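PDB 3KOL: Glyoxalase/bleomycin resistance protein/dioxygenase from Nostoc punctiforme PCC 73102, which binds cobalt and is probably a metal-dependent lyase or dioxygenase of the glyoxalase/bleomycin resistance fold. Local coordinates for residues A[27-30]-A[31-34]; A[45-48]-A[49-52]; A[67-70]-A[71-75]. All blocks are in the same frame, centred on the assembly; numbering follows the deposited sequence.

How the contacts relate
From the N terminus, strand 17-27 runs directly into contact 1, where the chain turns into helix 30-40. Contact 2 starts at the end of strand 44-45 and closes a short surface loop on the way to helix 56-60. Contact 3 is the tip of the hairpin between strands 64-68 and 74-79. The three are in series, neither nested nor crossed, yet they meet in space. Arg-34 of contact 1 forms a salt bridge with Glu-45 of contact 2, and Phe-67 of contact 3 packs against both residues. Beside them, Leu-46 of contact 2 packs on Ile-68 of contact 3. Helix 30-40 is thereby joined to strands 44-45 and 64-68, neighbours in one four-stranded sheet.

Contact 1: A[27-30]-A[31-34]; sequences VQDM and QASR
Asp-29 and Ala-32 meet where the chain leaves strand 17-27 and coils into helix 30-40. The amide N of Ala-32 gives its hydrogen to Asp-29 OD1 at 3.1 Å, and it reaches that oxygen from above the carboxylate plane, 62° out of it. With CG anti to the backbone N (chi1 -169°), the Asp-29 carboxylate is swung over the first helical turn, and its CG rests 3.5 Å from Ala-32 CB. Asp-29 is thus the N-cap of the helix and supplies an acceptor for an amide of the first turn. The regular i to i+4 ladder begins at once: Ser-33 N donates to Asp-29 O at 3.0 Å, and Arg-34 N to Met-30 O at 2.8 Å. A water adds to these bonds. It accepts from Asp-29 N at 2.8 Å, donates to Asp-29 O, and also bonds Ser-33 OG, so that Asp-29 O serves both an amide and a water. The same Ser-33 OG lies 3.3 Å from Val-27 CG1. The selenium of Met-30, a selenomethionine, touches the aliphatic part of Arg-34, SE to CG 3.8 Å, and the Met-30 side chain also packs on Leu-77 and Ala-65 of the sheet. The guanidinium of Arg-34 finds its salt-bridge partner beyond the turn, in Glu-45.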
# COMPACT_ATOMS: atom_id res chain seq x y z
N VAL A 27 10.80 6.47 5.58
CA VAL A 27 11.56 5.76 6.61
C VAL A 27 12.62 6.66 7.24
O VAL A 27 13.32 7.39 6.54
CB VAL A 27 12.23 4.52 6.01
CG1 VAL A 27 11.17 3.60 5.41
CG2 VAL A 27 13.23 4.92 4.95
N GLN A 28 12.73 6.61 8.56
CA GLN A 28 13.70 7.44 9.27
C GLN A 28 15.12 6.90 9.10
O GLN A 28 16.08 7.67 9.00
CB GLN A 28 13.35 7.51 10.76
CG GLN A 28 14.03 8.65 11.51
CD GLN A 28 15.48 8.37 11.84
OE1 GLN A 28 16.33 9.26 11.77
NE2 GLN A 28 15.77 7.13 12.23
N ASP A 29 15.25 5.57 9.05
CA ASP A 29 16.55 4.92 8.90
C ASP A 29 16.57 4.07 7.63
O ASP A 29 16.19 2.90 7.65
CB ASP A 29 16.82 4.03 10.12
CG ASP A 29 18.26 3.53 10.18
OD1 ASP A 29 18.85 3.27 9.11
OD2 ASP A 29 18.79 3.37 11.30
N MSE A 30 17.04 4.66 6.53
CA MSE A 30 17.08 3.96 5.25
C MSE A 30 17.75 2.59 5.25
O MSE A 30 17.21 1.64 4.69
CB MSE A 30 17.74 4.85 4.19
CG MSE A 30 17.85 4.21 2.81
SE MSE A 30 16.14 3.62 2.09
CE MSE A 30 15.55 5.31 1.34
N GLN A 31 18.92 2.47 5.86
CA GLN A 31 19.61 1.19 5.86
C GLN A 31 18.88 0.13 6.69
O GLN A 31 18.90 -1.05 6.35
CB GLN A 31 21.05 1.36 6.34
CG GLN A 31 21.85 2.34 5.48
CD GLN A 31 21.84 1.97 4.00
OE1 GLN A 31 21.67 2.83 3.13
NE2 GLN A 31 22.03 0.68 3.71
N ALA A 32 18.24 0.55 7.78
CA ALA A 32 17.50 -0.39 8.62
C ALA A 32 16.32 -0.92 7.81
O ALA A 32 15.96 -2.09 7.90
CB ALA A 32 17.01 0.29 9.89
N SER A 33 15.72 -0.04 7.00
CA SER A 33 14.58 -0.43 6.18
C SER A 33 15.00 -1.26 4.97
O SER A 33 14.30 -2.19 4.58
CB SER A 33 13.80 0.82 5.74
OG SER A 33 13.24 1.46 6.89
N ARG A 34 16.14 -0.93 4.36
CA ARG A 34 16.63 -1.72 3.22
C ARG A 34 16.94 -3.12 3.75
O ARG A 34 16.73 -4.12 3.07
CB ARG A 34 17.91 -1.13 2.62
CG ARG A 34 17.75 0.18 1.87
CD ARG A 34 19.07 0.60 1.21
NE ARG A 34 19.48 -0.32 0.14
CZ ARG A 34 20.52 -1.15 0.23
NH1 ARG A 34 21.25 -1.19 1.34
NH2 ARG A 34 20.82 -1.95 -0.79
O HOH W 1 13.60 3.36 9.23

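Contact 2: A[45-48]-A[49-52]; sequences ELTD and DEVP
Thr-47 and Glu-50 close a beta turn, with type I backbone angles, in the surface loop between strand 44-45, an outer strand of its sheet within the chain, and helix 56-60. The backbone bond is Glu-50 N to Thr-47 O at 2.8 Å; Val-51 N adds only a weak, long bond to the same oxygen. Side chains then brace the turn. Glu-50 reaches back, its chain extended beyond CG, until OE1 accepts from Thr-47 N at 2.8 Å. This bond is nearly straight (168°) and uses the anti side of the carboxylate. The Thr-47 hydroxyl donates instead to Asp-49 OD1 at 2.7 Å, coming from above that carboxylate; the two side chains lie alongside each other and point the same way. Thr-47 therefore commits its amide, carbonyl and hydroxyl to the turn.

Among the charged groups, the carboxylates of Asp-48 and Asp-49 come near, OD1 to OD1 4.1 Å, with planes 68° apart; these are two like charges close together, which would probably disfavour each other. A bound cobalt ion lies about 4 Å from the Glu-50 side chain as a whole, a proximity that does not by itself make Glu-50 a ligand.

The apolar contact is Leu-46 CB against Val-51 CG1 at 3.9 Å, on the side that faces strand 64-68; Leu-46 also packs on Asn-66 and Ile-68, and Val-51 on Asn-66, of that strand. A water spans the turn's exit, donating to Asp-48 O and to Val-51 O, each at 2.7 Å.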
# COMPACT_ATOMS: atom_id res chain seq x y z
N GLU A 45 15.73 -5.68 -5.10
CA GLU A 45 15.94 -4.24 -5.21
C GLU A 45 16.21 -3.81 -6.65
O GLU A 45 16.81 -4.54 -7.43
CB GLU A 45 17.11 -3.84 -4.32
CG GLU A 45 17.50 -2.38 -4.37
CD GLU A 45 18.50 -2.02 -3.30
OE1 GLU A 45 19.44 -2.82 -3.08
OE2 GLU A 45 18.36 -0.95 -2.68
N LEU A 46 15.73 -2.62 -7.02
CA LEU A 46 15.97 -2.10 -8.35
C LEU A 46 17.27 -1.30 -8.30
O LEU A 46 17.50 -0.55 -7.34
CB LEU A 46 14.84 -1.16 -8.79
CG LEU A 46 13.43 -1.74 -8.91
CD1 LEU A 46 12.46 -0.66 -9.37
CD2 LEU A 46 13.44 -2.89 -9.90
N THR A 47 18.12 -1.46 -9.30
CA THR A 47 19.37 -0.72 -9.32
C THR A 47 19.13 0.66 -9.93
O THR A 47 18.12 0.87 -10.61
CB THR A 47 20.45 -1.47 -10.12
OG1 THR A 47 19.90 -1.90 -11.38
CG2 THR A 47 20.93 -2.69 -9.33
N ASP A 48 20.04 1.59 -9.68
CA ASP A 48 19.90 2.96 -10.17
C ASP A 48 19.60 3.10 -11.66
O ASP A 48 18.94 4.06 -12.07
CB ASP A 48 21.15 3.77 -9.82
CG ASP A 48 22.42 3.15 -10.37
OD1 ASP A 48 22.79 2.04 -9.92
OD2 ASP A 48 23.04 3.77 -11.26
N ASP A 49 20.06 2.15 -12.46
CA ASP A 49 19.83 2.20 -13.90
C ASP A 49 18.47 1.64 -14.29
O ASP A 49 18.07 1.74 -15.45
CB ASP A 49 20.92 1.43 -14.64
CG ASP A 49 21.02 -0.01 -14.19
OD1 ASP A 49 21.27 -0.23 -12.99
OD2 ASP A 49 20.84 -0.91 -15.03
N GLU A 50 17.76 1.05 -13.34
CA GLU A 50 16.46 0.46 -13.62
C GLU A 50 15.29 1.34 -13.19
O GLU A 50 14.15 1.08 -13.56
CB GLU A 50 16.33 -0.89 -12.92
CG GLU A 50 17.39 -1.90 -13.31
CD GLU A 50 17.21 -3.21 -12.58
OE1 GLU A 50 17.11 -3.17 -11.34
OE2 GLU A 50 17.17 -4.27 -13.23
N VAL A 51 15.58 2.37 -12.41
CA VAL A 51 14.54 3.28 -11.94
C VAL A 51 14.40 4.48 -12.87
O VAL A 51 15.30 4.79 -13.64
CB VAL A 51 14.85 3.79 -10.52
CG1 VAL A 51 14.96 2.62 -9.55
CG2 VAL A 51 16.14 4.60 -10.53
N PRO A 52 13.24 5.15 -12.82
CA PRO A 52 12.98 6.32 -13.67
C PRO A 52 14.12 7.33 -13.61
O PRO A 52 14.68 7.57 -12.54
CB PRO A 52 11.68 6.87 -13.09
CG PRO A 52 10.96 5.62 -12.68
CD PRO A 52 12.06 4.83 -12.00
O HOH W 2 17.85 5.54 -13.99

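Contact 3: A[67-70]-A[71-75]; sequences FITP and DGTIL
The β-hairpin of strands 64-68 and 74-79, two central strands of a four-stranded sheet, ends here in a type I turn from Thr-69 to Gly-72 with a G1 bulge. Phe-67 and Leu-75 form the antiparallel hydrogen-bonded pair: Phe-67 N gives to Leu-75 O at 2.9 Å and Leu-75 N to Phe-67 O at 2.8 Å. Their side chains share one face of the sheet, where Phe-67 packs on Arg-34 and Leu-75 on Tyr-37 of helix 30-40. Ile-68 and Ile-74, the non-hydrogen-bonded pair, lie on the other face and cross at an angle, CG2 of Ile-68 meeting CG1 of Ile-74 at 3.7 Å. The side chain of Ile-68 is about 7 Å from a bound cobalt ion.

Toward the tip, Thr-69 carries the closure. Its N donates to Thr-73 O at 3.0 Å, while its O accepts from Gly-72 N at 2.9 Å. Gly-72 has a positive phi (100°), the left-handed conformation that lets the chain turn back into the second strand. Packed against the tip from the second subunit are Lys-19, beside Thr-69 and Asp-71, and Leu-17, beside Pro-70.

Set between the backbone N and the carbonyl carbon (chi1 47°), the Thr-69 hydroxyl sits over the turn and lies alongside the Asp-71 carboxylate; the modelled OG1 to OD1 separation is implausibly short, so the details of this hydroxyl-to-carboxylate bond are doubtful. Thr-73 N makes two weak bonds into this pair, 3.3 Å to Thr-69 OG1 and 3.5 Å to Asp-71 OD1.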
# COMPACT_ATOMS: atom_id res chain seq x y z
N PHE A 67 12.07 -1.45 -4.19
CA PHE A 67 12.06 -2.91 -4.12
C PHE A 67 10.84 -3.35 -4.90
O PHE A 67 9.89 -2.59 -5.06
CB PHE A 67 11.96 -3.37 -2.66
CG PHE A 67 13.20 -3.10 -1.86
CD1 PHE A 67 14.27 -3.98 -1.90
CD2 PHE A 67 13.31 -1.93 -1.12
CE1 PHE A 67 15.45 -3.69 -1.21
CE2 PHE A 67 14.49 -1.63 -0.43
CZ PHE A 67 15.56 -2.52 -0.48
N ILE A 68 10.87 -4.58 -5.40
CA ILE A 68 9.74 -5.08 -6.18
C ILE A 68 9.38 -6.52 -5.87
O ILE A 68 10.21 -7.30 -5.42
CB ILE A 68 10.04 -5.04 -7.68
CG1 ILE A 68 11.23 -5.96 -7.98
CG2 ILE A 68 10.33 -3.63 -8.12
CD1 ILE A 68 11.34 -6.38 -9.43
N THR A 69 8.11 -6.86 -6.09
CA THR A 69 7.67 -8.23 -5.90
C THR A 69 7.85 -8.82 -7.31
O THR A 69 7.92 -8.07 -8.29
CB THR A 69 6.20 -8.31 -5.45
OG1 THR A 69 5.39 -7.45 -6.26
CG2 THR A 69 6.06 -7.89 -3.98
N PRO A 70 7.93 -10.15 -7.43
CA PRO A 70 8.11 -10.72 -8.77
C PRO A 70 7.05 -10.37 -9.81
O PRO A 70 7.31 -10.47 -11.00
CB PRO A 70 8.22 -12.22 -8.49
CG PRO A 70 7.45 -12.40 -7.24
CD PRO A 70 7.86 -11.21 -6.41
N ASP A 71 5.87 -9.96 -9.36
CA ASP A 71 4.81 -9.59 -10.31
C ASP A 71 4.91 -8.12 -10.72
O ASP A 71 4.05 -7.60 -11.44
CB ASP A 71 3.43 -9.91 -9.72
CG ASP A 71 3.11 -9.07 -8.51
OD1 ASP A 71 4.03 -8.46 -7.95
OD2 ASP A 71 1.93 -9.04 -8.12
N GLY A 72 5.95 -7.43 -10.25
CA GLY A 72 6.15 -6.05 -10.64
C GLY A 72 5.75 -4.90 -9.72
O GLY A 72 6.12 -3.76 -9.98
N THR A 73 4.99 -5.18 -8.67
CA THR A 73 4.58 -4.11 -7.75
C THR A 73 5.81 -3.54 -7.05
O THR A 73 6.67 -4.29 -6.57
CB THR A 73 3.59 -4.62 -6.68
OG1 THR A 73 2.48 -5.25 -7.33
CG2 THR A 73 3.07 -3.46 -5.84
N ILE A 74 5.87 -2.22 -6.98
CA ILE A 74 7.01 -1.55 -6.37
C ILE A 74 6.75 -1.00 -4.98
O ILE A 74 5.68 -0.48 -4.69
CB ILE A 74 7.49 -0.37 -7.25
CG1 ILE A 74 7.90 -0.89 -8.63
CG2 ILE A 74 8.66 0.35 -6.58
CD1 ILE A 74 8.14 0.20 -9.67
N LEU A 75 7.76 -1.12 -4.13
CA LEU A 75 7.71 -0.59 -2.77
C LEU A 75 8.79 0.49 -2.77
O LEU A 75 9.98 0.18 -2.91
CB LEU A 75 8.06 -1.66 -1.73
CG LEU A 75 8.19 -1.16 -0.29
CD1 LEU A 75 6.83 -0.66 0.20
CD2 LEU A 75 8.69 -2.29 0.62